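Local structure of N-terminal acetyltransferase B complex subunit MDM20 (Candida albicans, 5K04) at residues I518-I521 / Y527-Y530; F510-I515 / L576-Y581; S582-D587 / V676-K681; L449-P454 / L662-T667. The protein probably serves as the non-catalytic auxiliary subunit of the NatB N-terminal acetyltransferase, a largely helical scaffold for the complex that acetylates protein N-termini. One frame throughout, in Å; residues are numbered along the deposited sequence.

Interaction 1 of 4, residues I518-I521 / Y527-Y530; sequences ISTI and YLNY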
loop_
_atom_site.group_PDB
_atom_site.type_symbol
_atom_site.label_atom_id
_atom_site.label_comp_id
_atom_site.label_asym_id
_atom_site.label_seq_id
_atom_site.Cartn_x
_atom_site.Cartn_y
_atom_site.Cartn_z
ATOM N N ILE A 518 14.869 -15.211 -10.342
ATOM C CA ILE A 518 15.351 -14.854 -11.674
ATOM C C ILE A 518 16.874 -14.790 -11.688
ATOM O O ILE A 518 17.524 -15.267 -12.631
ATOM C CB ILE A 518 14.691 -13.526 -12.110
ATOM C CG1 ILE A 518 13.159 -13.663 -12.018
ATOM C CG2 ILE A 518 15.108 -13.101 -13.532
ATOM C CD1 ILE A 518 12.435 -12.360 -12.276
ATOM N N SER A 519 17.470 -14.236 -10.625
ATOM C CA SER A 519 18.927 -14.226 -10.514
ATOM C C SER A 519 19.520 -15.628 -10.637
ATOM O O SER A 519 20.533 -15.812 -11.316
ATOM C CB SER A 519 19.363 -13.586 -9.190
ATOM O OG SER A 519 19.310 -12.181 -9.281
ATOM N N THR A 520 18.919 -16.631 -9.967
ATOM C CA THR A 520 19.519 -17.968 -10.013
ATOM C C THR A 520 19.204 -18.690 -11.316
ATOM O O THR A 520 20.013 -19.494 -11.783
ATOM C CB THR A 520 19.079 -18.837 -8.816
ATOM O OG1 THR A 520 17.752 -19.320 -9.015
ATOM C CG2 THR A 520 19.135 -18.059 -7.516
ATOM N N ILE A 521 18.054 -18.406 -11.923
ATOM C CA ILE A 521 17.710 -19.018 -13.204
ATOM C C ILE A 521 18.638 -18.511 -14.296
ATOM O O ILE A 521 19.273 -19.295 -15.007
ATOM C CB ILE A 521 16.238 -18.746 -13.543
ATOM C CG1 ILE A 521 15.344 -19.625 -12.669
ATOM C CG2 ILE A 521 15.985 -18.970 -15.006
ATOM C CD1 ILE A 521 13.898 -19.227 -12.733
ATOM N N TYR A 527 23.399 -9.460 -8.376
ATOM C CA TYR A 527 22.341 -9.090 -7.444
ATOM C C TYR A 527 22.226 -10.064 -6.281
ATOM O O TYR A 527 21.814 -9.668 -5.182
ATOM C CB TYR A 527 20.999 -9.021 -8.175
ATOM C CG TYR A 527 20.904 -7.949 -9.237
ATOM C CD1 TYR A 527 21.322 -6.636 -8.987
ATOM C CD2 TYR A 527 20.388 -8.250 -10.493
ATOM C CE1 TYR A 527 21.221 -5.654 -9.972
ATOM C CE2 TYR A 527 20.287 -7.286 -11.483
ATOM C CZ TYR A 527 20.700 -5.993 -11.223
ATOM O OH TYR A 527 20.585 -5.047 -12.221
ATOM N N LEU A 528 22.582 -11.330 -6.505
ATOM C CA LEU A 528 22.315 -12.377 -5.522
ATOM C C LEU A 528 22.972 -12.077 -4.176
ATOM O O LEU A 528 22.359 -12.278 -3.123
ATOM C CB LEU A 528 22.794 -13.716 -6.075
ATOM C CG LEU A 528 22.636 -14.954 -5.196
ATOM C CD1 LEU A 528 21.231 -15.527 -5.314
ATOM C CD2 LEU A 528 23.675 -15.984 -5.580
ATOM N N ASN A 529 24.215 -11.585 -4.193
ATOM C CA ASN A 529 24.969 -11.361 -2.959
ATOM C C ASN A 529 24.374 -10.242 -2.107
ATOM O O ASN A 529 24.520 -10.248 -0.880
ATOM C CB ASN A 529 26.424 -11.042 -3.310
ATOM C CG ASN A 529 27.305 -10.849 -2.083
ATOM O OD1 ASN A 529 27.273 -9.800 -1.429
ATOM N ND2 ASN A 529 28.119 -11.858 -1.780
ATOM N N TYR A 530 23.733 -9.257 -2.736
ATOM C CA TYR A 530 23.108 -8.185 -1.971
ATOM C C TYR A 530 21.863 -8.681 -1.246
ATOM O O TYR A 530 21.601 -8.285 -0.103
ATOM C CB TYR A 530 22.762 -7.014 -2.897
ATOM C CG TYR A 530 21.982 -5.902 -2.222
ATOM C CD1 TYR A 530 20.586 -5.941 -2.140
ATOM C CD2 TYR A 530 22.632 -4.812 -1.673
ATOM C CE1 TYR A 530 19.877 -4.928 -1.521
ATOM C CE2 TYR A 530 21.922 -3.787 -1.062
ATOM C CZ TYR A 530 20.552 -3.852 -0.989
ATOM O OH TYR A 530 19.856 -2.846 -0.368
#
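Ser519 and Thr520 on one helix pack against Tyr527 and Leu528 on the next, in two small contacts of different character. The polar side of the interface is Ser519 OG, which rests 3.7 Å from Tyr527 CB and lies at the edge of the tyrosine ring, near its plane. This approach is van der Waals packing only. With OG anti to the carbonyl carbon (chi1 -80°), the serine hydroxyl is directed back along its own helix and makes a weak hydrogen bond with Ile515 O. The ring of Tyr527 carries its own hydroxyl well past the serine, to a hydrogen bond with Asp460 on helix 456-485.

The apolar side is a single methyl pair, Thr520 CG2 against Leu528 CD1 at 4.0 Å, the two side chains meeting at about a right angle. Thr520 splits its branches between two tasks: CG2 serves this contact, while OG1 hydrogen-bonds with Gln517 O and with the hydroxyl of Tyr581. Leu528 also packs on Phe585.

Backbones come close here, with the CA atoms of Ser519 and Leu528 6.3 Å apart. Two consecutive helices, 506-521 and 525-537, are thus closed up beside the short link between them, a helical hairpin as found in alpha-solenoid scaffolds.

Interaction 2 of 4, residues F510-I515 / L576-Y581; sequences FTVAKI and LKLLVY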
loop_
_atom_site.group_PDB
_atom_site.type_symbol
_atom_site.label_atom_id
_atom_site.label_comp_id
_atom_site.label_asym_id
_atom_site.label_seq_id
_atom_site.Cartn_x
_atom_site.Cartn_y
_atom_site.Cartn_z
ATOM N N PHE A 510 7.838 -10.853 -1.597
ATOM C CA PHE A 510 7.688 -11.375 -2.951
ATOM C C PHE A 510 8.695 -10.741 -3.899
ATOM O O PHE A 510 9.280 -11.429 -4.744
ATOM C CB PHE A 510 6.272 -11.137 -3.471
ATOM C CG PHE A 510 6.064 -11.709 -4.818
ATOM C CD1 PHE A 510 6.082 -13.078 -4.993
ATOM C CD2 PHE A 510 5.905 -10.893 -5.912
ATOM C CE1 PHE A 510 5.929 -13.619 -6.233
ATOM C CE2 PHE A 510 5.752 -11.430 -7.158
ATOM C CZ PHE A 510 5.767 -12.794 -7.324
ATOM N N THR A 511 8.898 -9.422 -3.773
ATOM C CA THR A 511 9.888 -8.723 -4.587
ATOM C C THR A 511 11.278 -9.329 -4.405
ATOM O O THR A 511 11.989 -9.562 -5.389
ATOM C CB THR A 511 9.874 -7.223 -4.234
ATOM O OG1 THR A 511 8.621 -6.639 -4.620
ATOM C CG2 THR A 511 10.988 -6.491 -4.926
ATOM N N VAL A 512 11.668 -9.623 -3.154
ATOM C CA VAL A 512 12.968 -10.244 -2.890
ATOM C C VAL A 512 12.999 -11.673 -3.424
ATOM O O VAL A 512 13.966 -12.080 -4.080
ATOM C CB VAL A 512 13.300 -10.195 -1.381
ATOM C CG1 VAL A 512 14.589 -10.971 -1.065
ATOM C CG2 VAL A 512 13.429 -8.743 -0.875
ATOM N N ALA A 513 11.930 -12.446 -3.177
ATOM C CA ALA A 513 11.867 -13.824 -3.674
ATOM C C ALA A 513 11.987 -13.874 -5.193
ATOM O O ALA A 513 12.677 -14.741 -5.744
ATOM C CB ALA A 513 10.555 -14.475 -3.240
ATOM N N LYS A 514 11.324 -12.935 -5.876
ATOM C CA LYS A 514 11.317 -12.892 -7.333
ATOM C C LYS A 514 12.687 -12.510 -7.890
ATOM O O LYS A 514 13.129 -13.059 -8.905
ATOM C CB LYS A 514 10.246 -11.907 -7.793
ATOM C CG LYS A 514 9.918 -12.002 -9.248
ATOM C CD LYS A 514 8.944 -13.140 -9.529
ATOM C CE LYS A 514 8.478 -13.042 -10.980
ATOM N NZ LYS A 514 7.498 -14.090 -11.324
ATOM N N ILE A 515 13.367 -11.567 -7.243
ATOM C CA ILE A 515 14.724 -11.208 -7.643
ATOM C C ILE A 515 15.655 -12.404 -7.515
ATOM O O ILE A 515 16.487 -12.672 -8.399
ATOM C CB ILE A 515 15.222 -10.023 -6.799
ATOM C CG1 ILE A 515 14.514 -8.736 -7.241
ATOM C CG2 ILE A 515 16.758 -9.923 -6.863
ATOM C CD1 ILE A 515 14.608 -7.628 -6.207
ATOM N N LEU A 576 8.712 -19.570 2.014
ATOM C CA LEU A 576 9.560 -20.752 1.952
ATOM C C LEU A 576 10.742 -20.532 1.025
ATOM O O LEU A 576 11.849 -21.019 1.298
ATOM C CB LEU A 576 8.737 -21.958 1.503
ATOM C CG LEU A 576 7.732 -22.479 2.534
ATOM C CD1 LEU A 576 6.781 -23.511 1.900
ATOM C CD2 LEU A 576 8.484 -23.071 3.711
ATOM N N LYS A 577 10.519 -19.822 -0.086
ATOM C CA LYS A 577 11.616 -19.473 -0.978
ATOM C C LYS A 577 12.692 -18.716 -0.220
ATOM O O LYS A 577 13.885 -19.005 -0.356
ATOM C CB LYS A 577 11.105 -18.639 -2.155
ATOM C CG LYS A 577 10.204 -19.403 -3.125
ATOM C CD LYS A 577 10.875 -20.653 -3.680
ATOM C CE LYS A 577 10.062 -21.263 -4.823
ATOM N NZ LYS A 577 9.986 -20.400 -6.068
ATOM N N LEU A 578 12.278 -17.746 0.606
ATOM C CA LEU A 578 13.243 -16.942 1.351
ATOM C C LEU A 578 13.954 -17.781 2.405
ATOM O O LEU A 578 15.156 -17.612 2.632
ATOM C CB LEU A 578 12.542 -15.741 1.977
ATOM C CG LEU A 578 11.864 -14.837 0.942
ATOM C CD1 LEU A 578 11.280 -13.609 1.610
ATOM C CD2 LEU A 578 12.843 -14.435 -0.147
ATOM N N LEU A 579 13.235 -18.710 3.037
ATOM C CA LEU A 579 13.893 -19.673 3.917
ATOM C C LEU A 579 14.909 -20.502 3.150
ATOM O O LEU A 579 16.061 -20.649 3.588
ATOM C CB LEU A 579 12.859 -20.572 4.580
ATOM C CG LEU A 579 11.892 -19.799 5.483
ATOM C CD1 LEU A 579 10.864 -20.723 6.112
ATOM C CD2 LEU A 579 12.674 -19.082 6.559
ATOM N N VAL A 580 14.507 -21.035 1.990
ATOM C CA VAL A 580 15.424 -21.831 1.169
ATOM C C VAL A 580 16.740 -21.088 0.989
ATOM O O VAL A 580 17.820 -21.604 1.295
ATOM C CB VAL A 580 14.787 -22.177 -0.196
ATOM C CG1 VAL A 580 15.851 -22.727 -1.168
ATOM C CG2 VAL A 580 13.671 -23.191 -0.040
ATOM N N TYR A 581 16.663 -19.853 0.496
ATOM C CA TYR A 581 17.887 -19.106 0.234
ATOM C C TYR A 581 18.626 -18.799 1.531
ATOM O O TYR A 581 19.859 -18.818 1.568
ATOM C CB TYR A 581 17.558 -17.831 -0.556
ATOM C CG TYR A 581 17.287 -18.124 -2.022
ATOM C CD1 TYR A 581 18.336 -18.258 -2.931
ATOM C CD2 TYR A 581 15.994 -18.273 -2.498
ATOM C CE1 TYR A 581 18.108 -18.532 -4.277
ATOM C CE2 TYR A 581 15.755 -18.543 -3.843
ATOM C CZ TYR A 581 16.820 -18.684 -4.728
ATOM O OH TYR A 581 16.575 -18.958 -6.059
#
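Leu578 lays one methyl group on the backbone of Ala513. Its CD2 stands 3.7 Å from Ala513 CA and 3.8 Å from Ala513 CB, so the small residue lets the leucine reach the helix surface itself. The same methyl meets Val512 CG1 at 4.0 Å, the valine coming across the leucine at about a right angle. Ala513 CB also comes within 4.3 Å of Lys577 CB, a looser touch made by the root of the lysine.

Further residues surround this first shell. Leu578 has CG anti to its carbonyl carbon (chi1 -59°), which brings the branched end nearer to helix 506-521, where Asn509 and Leu516 also touch it; Leu535 packs on both Val512 and Leu578. Lys577 bends away instead, and its NZ is held by a salt bridge to Glu671 and a hydrogen bond to Asn668, both on helix 661-682. Tyr581 OH bonds to the other carboxylate oxygen of Glu671, so one acid ties two residues of helix 571-584 to a third helix.

The segment axes approach to 9.5 Å with 54° between their N-to-C directions. Such an inclined, buried packing of helices, with helix 525-537 also lying against both, is consistent with an alpha-helical superhelix, as the family's place in the TPR clan would suggest.

Interaction 3 of 4, residues S582-D587 / V676-K681; sequences SIVFED and VKLLAK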
loop_
_atom_site.group_PDB
_atom_site.type_symbol
_atom_site.label_atom_id
_atom_site.label_comp_id
_atom_site.label_asym_id
_atom_site.label_seq_id
_atom_site.Cartn_x
_atom_site.Cartn_y
_atom_site.Cartn_z
ATOM N N SER A 582 17.886 -18.547 2.612
ATOM C CA SER A 582 18.512 -18.297 3.905
ATOM C C SER A 582 19.282 -19.521 4.386
ATOM O O SER A 582 20.357 -19.395 4.986
ATOM C CB SER A 582 17.450 -17.901 4.931
ATOM O OG SER A 582 16.713 -16.764 4.509
ATOM N N ILE A 583 18.743 -20.713 4.124
ATOM C CA ILE A 583 19.364 -21.957 4.572
ATOM C C ILE A 583 20.569 -22.306 3.705
ATOM O O ILE A 583 21.646 -22.619 4.215
ATOM C CB ILE A 583 18.321 -23.085 4.566
ATOM C CG1 ILE A 583 17.252 -22.800 5.624
ATOM C CG2 ILE A 583 18.998 -24.428 4.767
ATOM C CD1 ILE A 583 15.898 -23.456 5.361
ATOM N N VAL A 584 20.391 -22.256 2.385
ATOM C CA VAL A 584 21.487 -22.472 1.441
ATOM C C VAL A 584 22.729 -21.696 1.864
ATOM O O VAL A 584 23.851 -22.221 1.848
ATOM C CB VAL A 584 21.037 -22.072 0.022
ATOM C CG1 VAL A 584 22.237 -22.005 -0.917
ATOM C CG2 VAL A 584 19.983 -23.031 -0.487
ATOM N N PHE A 585 22.546 -20.438 2.272
ATOM C CA PHE A 585 23.660 -19.557 2.602
ATOM C C PHE A 585 23.834 -19.370 4.111
ATOM O O PHE A 585 24.398 -18.369 4.558
ATOM C CB PHE A 585 23.504 -18.215 1.888
ATOM C CG PHE A 585 23.621 -18.318 0.378
ATOM C CD1 PHE A 585 24.871 -18.367 -0.237
ATOM C CD2 PHE A 585 22.486 -18.379 -0.423
ATOM C CE1 PHE A 585 24.984 -18.455 -1.627
ATOM C CE2 PHE A 585 22.587 -18.471 -1.808
ATOM C CZ PHE A 585 23.836 -18.512 -2.416
ATOM N N GLU A 586 23.374 -20.340 4.900
ATOM C CA GLU A 586 23.663 -20.387 6.329
ATOM C C GLU A 586 24.981 -21.129 6.536
ATOM O O GLU A 586 25.177 -22.219 5.988
ATOM C CB GLU A 586 22.514 -21.069 7.086
ATOM C CG GLU A 586 22.686 -21.214 8.606
ATOM C CD GLU A 586 23.186 -19.953 9.301
ATOM O OE1 GLU A 586 22.776 -18.841 8.922
ATOM O OE2 GLU A 586 24.014 -20.085 10.226
ATOM N N ASP A 587 25.894 -20.517 7.300
ATOM C CA ASP A 587 27.226 -21.077 7.492
ATOM C C ASP A 587 27.461 -21.674 8.872
ATOM O O ASP A 587 28.446 -22.402 9.049
ATOM C CB ASP A 587 28.301 -20.009 7.237
ATOM C CG ASP A 587 28.121 -19.304 5.908
ATOM O OD1 ASP A 587 27.811 -19.989 4.903
ATOM O OD2 ASP A 587 28.299 -18.066 5.870
ATOM N N VAL A 676 20.151 -27.291 -6.606
ATOM C CA VAL A 676 20.826 -28.588 -6.522
ATOM C C VAL A 676 22.276 -28.462 -6.983
ATOM O O VAL A 676 23.205 -28.963 -6.335
ATOM C CB VAL A 676 20.066 -29.646 -7.344
ATOM C CG1 VAL A 676 20.943 -30.869 -7.589
ATOM C CG2 VAL A 676 18.766 -30.055 -6.650
ATOM N N LYS A 677 22.490 -27.778 -8.114
ATOM C CA LYS A 677 23.842 -27.647 -8.652
ATOM C C LYS A 677 24.704 -26.763 -7.765
ATOM O O LYS A 677 25.888 -27.050 -7.560
ATOM C CB LYS A 677 23.790 -27.105 -10.081
ATOM C CG LYS A 677 23.140 -28.096 -11.038
ATOM C CD LYS A 677 23.022 -27.581 -12.462
ATOM C CE LYS A 677 22.488 -28.685 -13.357
ATOM N NZ LYS A 677 22.363 -28.251 -14.775
ATOM N N LEU A 678 24.127 -25.692 -7.217
ATOM C CA LEU A 678 24.886 -24.827 -6.320
ATOM C C LEU A 678 25.364 -25.605 -5.097
ATOM O O LEU A 678 26.545 -25.547 -4.724
ATOM C CB LEU A 678 24.026 -23.625 -5.929
ATOM C CG LEU A 678 24.608 -22.457 -5.129
ATOM C CD1 LEU A 678 23.738 -21.244 -5.296
ATOM C CD2 LEU A 678 24.679 -22.804 -3.669
ATOM N N LEU A 679 24.458 -26.360 -4.470
ATOM C CA LEU A 679 24.818 -27.126 -3.283
ATOM C C LEU A 679 25.791 -28.253 -3.611
ATOM O O LEU A 679 26.674 -28.566 -2.803
ATOM C CB LEU A 679 23.558 -27.670 -2.621
ATOM C CG LEU A 679 22.715 -26.567 -1.971
ATOM C CD1 LEU A 679 21.355 -27.082 -1.562
ATOM C CD2 LEU A 679 23.457 -25.989 -0.764
ATOM N N ALA A 680 25.648 -28.877 -4.785
ATOM C CA ALA A 680 26.601 -29.908 -5.185
ATOM C C ALA A 680 28.027 -29.367 -5.220
ATOM O O ALA A 680 28.977 -30.076 -4.865
ATOM C CB ALA A 680 26.217 -30.475 -6.544
ATOM N N LYS A 681 28.196 -28.111 -5.643
ATOM C CA LYS A 681 29.504 -27.463 -5.595
ATOM C C LYS A 681 29.936 -27.198 -4.156
ATOM O O LYS A 681 30.989 -27.666 -3.714
ATOM C CB LYS A 681 29.461 -26.149 -6.378
ATOM C CG LYS A 681 29.079 -26.260 -7.848
ATOM C CD LYS A 681 28.863 -24.865 -8.439
ATOM C CE LYS A 681 28.170 -24.902 -9.799
ATOM N NZ LYS A 681 27.671 -23.547 -10.201
#
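Val584 presents CG1 as a bump between two leucine ends. Leu678 CD2 lies 3.8 Å from it and Leu679 CD2 4.2 Å, so the hollow that receives the valine is formed by successive residues of helix 661-682. Both leucines meet the valine at a slant, but by different routes: Leu678 has CG anti to the backbone N (chi1 -173°), whereas Leu679 has it beside the N (chi1 -70°), which swings its end toward the valine.

Leu678 is forked, and its two methyls spread over the pair Val584 and Phe585. While CD2 takes the valine, its other methyl, CD1, approaches Phe585 CZ at 4.0 Å. Leucine and phenylalanine side chains cross at about a right angle, and the ring is backed by its own neighbour, Val584 CG1 lying 3.6 Å above one face toward the rim. Valine and phenylalanine therefore make one continuous apolar surface at the place where the chain leaves the helix, Phe585 being the first residue to depart from helical angles.

The surroundings complete the packing. Leu621 of helix 608-625 packs on Val584, and Ile532 of helix 525-537 touches Phe585. Lys625 binds the carbonyls of Val584 and Glu586, and Lys536 that of Ser582, so the end of helix 571-584 is gripped between helices 525-537, 608-625 and 661-682.

Interaction 4 of 4, residues L449-P454 / L662-T667; sequences LTTTNP and LTQNLT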
loop_
_atom_site.group_PDB
_atom_site.type_symbol
_atom_site.label_atom_id
_atom_site.label_comp_id
_atom_site.label_asym_id
_atom_site.label_seq_id
_atom_site.Cartn_x
_atom_site.Cartn_y
_atom_site.Cartn_z
ATOM N N LEU A 449 2.297 -8.859 -11.307
ATOM C CA LEU A 449 3.474 -9.353 -12.009
ATOM C C LEU A 449 3.883 -10.754 -11.559
ATOM O O LEU A 449 4.935 -11.250 -11.982
ATOM C CB LEU A 449 4.631 -8.380 -11.811
ATOM C CG LEU A 449 4.373 -6.923 -12.225
ATOM C CD1 LEU A 449 5.443 -6.002 -11.639
ATOM C CD2 LEU A 449 4.332 -6.793 -13.762
ATOM N N THR A 450 3.057 -11.399 -10.731
ATOM C CA THR A 450 3.386 -12.698 -10.141
ATOM C C THR A 450 3.906 -13.699 -11.177
ATOM O O THR A 450 4.920 -14.369 -10.949
ATOM C CB THR A 450 2.141 -13.241 -9.430
ATOM O OG1 THR A 450 1.780 -12.369 -8.342
ATOM C CG2 THR A 450 2.361 -14.669 -8.917
ATOM N N THR A 451 3.231 -13.807 -12.326
ATOM C CA THR A 451 3.524 -14.832 -13.331
ATOM C C THR A 451 4.521 -14.381 -14.390
ATOM O O THR A 451 4.824 -15.157 -15.302
ATOM C CB THR A 451 2.231 -15.271 -14.037
ATOM O OG1 THR A 451 1.675 -14.157 -14.751
ATOM C CG2 THR A 451 1.204 -15.783 -13.026
ATOM N N THR A 452 5.032 -13.155 -14.300
ATOM C CA THR A 452 5.993 -12.673 -15.280
ATOM C C THR A 452 7.220 -13.583 -15.331
ATOM O O THR A 452 7.632 -14.170 -14.326
ATOM C CB THR A 452 6.394 -11.228 -14.959
ATOM O OG1 THR A 452 6.794 -11.127 -13.587
ATOM C CG2 THR A 452 5.202 -10.303 -15.202
ATOM N N ASN A 453 7.803 -13.688 -16.544
ATOM C CA ASN A 453 8.879 -14.584 -16.948
ATOM C C ASN A 453 10.234 -14.114 -16.413
ATOM O O ASN A 453 10.473 -12.905 -16.271
ATOM C CB ASN A 453 8.934 -14.676 -18.475
ATOM C CG ASN A 453 9.011 -13.303 -19.144
ATOM O OD1 ASN A 453 8.198 -12.411 -18.876
ATOM N ND2 ASN A 453 10.018 -13.123 -20.009
ATOM N N PRO A 454 11.152 -15.065 -16.134
ATOM C CA PRO A 454 12.468 -14.725 -15.553
ATOM C C PRO A 454 13.456 -14.214 -16.592
ATOM O O PRO A 454 14.477 -14.833 -16.890
ATOM C CB PRO A 454 12.901 -16.055 -14.930
ATOM C CG PRO A 454 12.302 -17.081 -15.816
ATOM C CD PRO A 454 10.986 -16.522 -16.302
ATOM N N LEU A 662 1.620 -24.242 -15.650
ATOM C CA LEU A 662 2.686 -24.995 -16.293
ATOM C C LEU A 662 4.017 -24.258 -16.185
ATOM O O LEU A 662 5.025 -24.831 -15.758
ATOM C CB LEU A 662 2.320 -25.266 -17.752
ATOM C CG LEU A 662 3.442 -25.918 -18.548
ATOM C CD1 LEU A 662 3.747 -27.303 -17.982
ATOM C CD2 LEU A 662 3.044 -26.012 -19.997
ATOM N N THR A 663 4.036 -22.973 -16.540
ATOM C CA THR A 663 5.292 -22.239 -16.471
ATOM C C THR A 663 5.633 -21.815 -15.047
ATOM O O THR A 663 6.816 -21.671 -14.716
ATOM C CB THR A 663 5.258 -21.034 -17.415
ATOM O OG1 THR A 663 4.054 -20.281 -17.233
ATOM C CG2 THR A 663 5.350 -21.512 -18.862
ATOM N N GLN A 664 4.627 -21.654 -14.183
ATOM C CA GLN A 664 4.912 -21.417 -12.770
ATOM C C GLN A 664 5.677 -22.593 -12.153
ATOM O O GLN A 664 6.723 -22.410 -11.514
ATOM C CB GLN A 664 3.613 -21.179 -12.005
ATOM C CG GLN A 664 2.969 -19.836 -12.193
ATOM C CD GLN A 664 1.813 -19.660 -11.213
ATOM O OE1 GLN A 664 0.728 -20.223 -11.404
ATOM N NE2 GLN A 664 2.053 -18.905 -10.137
ATOM N N ASN A 665 5.129 -23.812 -12.289
ATOM C CA ASN A 665 5.778 -24.992 -11.726
ATOM C C ASN A 665 7.121 -25.256 -12.399
ATOM O O ASN A 665 8.097 -25.624 -11.735
ATOM C CB ASN A 665 4.881 -26.221 -11.881
ATOM C CG ASN A 665 3.587 -26.109 -11.113
ATOM O OD1 ASN A 665 3.479 -25.376 -10.119
ATOM N ND2 ASN A 665 2.585 -26.854 -11.571
ATOM N N LEU A 666 7.173 -25.102 -13.728
ATOM C CA LEU A 666 8.402 -25.364 -14.462
ATOM C C LEU A 666 9.496 -24.386 -14.046
ATOM O O LEU A 666 10.663 -24.776 -13.896
ATOM C CB LEU A 666 8.109 -25.287 -15.958
ATOM C CG LEU A 666 8.975 -26.041 -16.963
ATOM C CD1 LEU A 666 9.272 -27.446 -16.478
ATOM C CD2 LEU A 666 8.258 -26.079 -18.300
ATOM N N THR A 667 9.121 -23.117 -13.825
ATOM C CA THR A 667 10.063 -22.120 -13.328
ATOM C C THR A 667 10.601 -22.531 -11.964
ATOM O O THR A 667 11.795 -22.373 -11.684
ATOM C CB THR A 667 9.384 -20.741 -13.264
ATOM O OG1 THR A 667 8.930 -20.346 -14.565
ATOM C CG2 THR A 667 10.326 -19.686 -12.772
#
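Thr450, whose methyl packs on Gln664, shares with Thr452 the hold on one ammonium group: the carbonyl oxygens of both threonines hydrogen-bond with Lys514 NZ of helix 506-521. The two belong to a type I beta turn, Leu449 to Thr452, and the contact sets this turn and the irregular loop that follows against helix 661-682 of the helical scaffold. Within the turn, Thr452 N closes back on Leu449 O at 3.0 Å.

The corner of the turn, Thr450 and Thr451, meets Gln664, whose chain is drawn out from the helix (chi2 -171°) until its amide group lies beside two threonine methyls. Thr451 CG2 is 4.3 Å from Gln664 CD, and Thr450 CG2 is 4.4 Å from Gln664 NE2. These are loose dispersion contacts; the hydroxyl of Thr450 bonds instead to Tyr447 O, just ahead of the turn.

Thr667, about one helical turn beyond Gln664, receives the other end of the loop. Its backbone N bonds to Thr663 O at 2.9 Å in the regular helical pattern. With its hydroxyl turned back along the helix toward that same carbonyl (chi1 -60°), Thr667 leaves the methyl CG2 for the loop; the modelled length of the hydroxyl's own bond there is doubtful. Leu746 of helix 729-747 touches both Pro454 and Thr667, bringing a further helix to this end. The CB atoms of these two residues point across the contact, and Pro454 CG meets Thr667 CG2 at 4.5 Å.

Overall arrangement
Interaction 2 is the buried centre of the group, all its touching residues lying in the core; the other three are partly buried. Interactions 1 and 2 share helix 506-521, 2 and 3 share helix 571-584, and 3 and 4 share helix 661-682, so a chain of common helices runs through all four. Carbon-to-carbon packing makes interactions 2 and 3, while hydroxyl or amide groups enter 1 and 4 as packing partners. Polar links run between the sites instead: hydrogen bonds join 1 to 2 and 2 to 4. Ile521 of interaction 1 packs on Pro454 and Thr667 of interaction 4, whereas 3 and 4 remain about 11 Å apart at their nearest atoms.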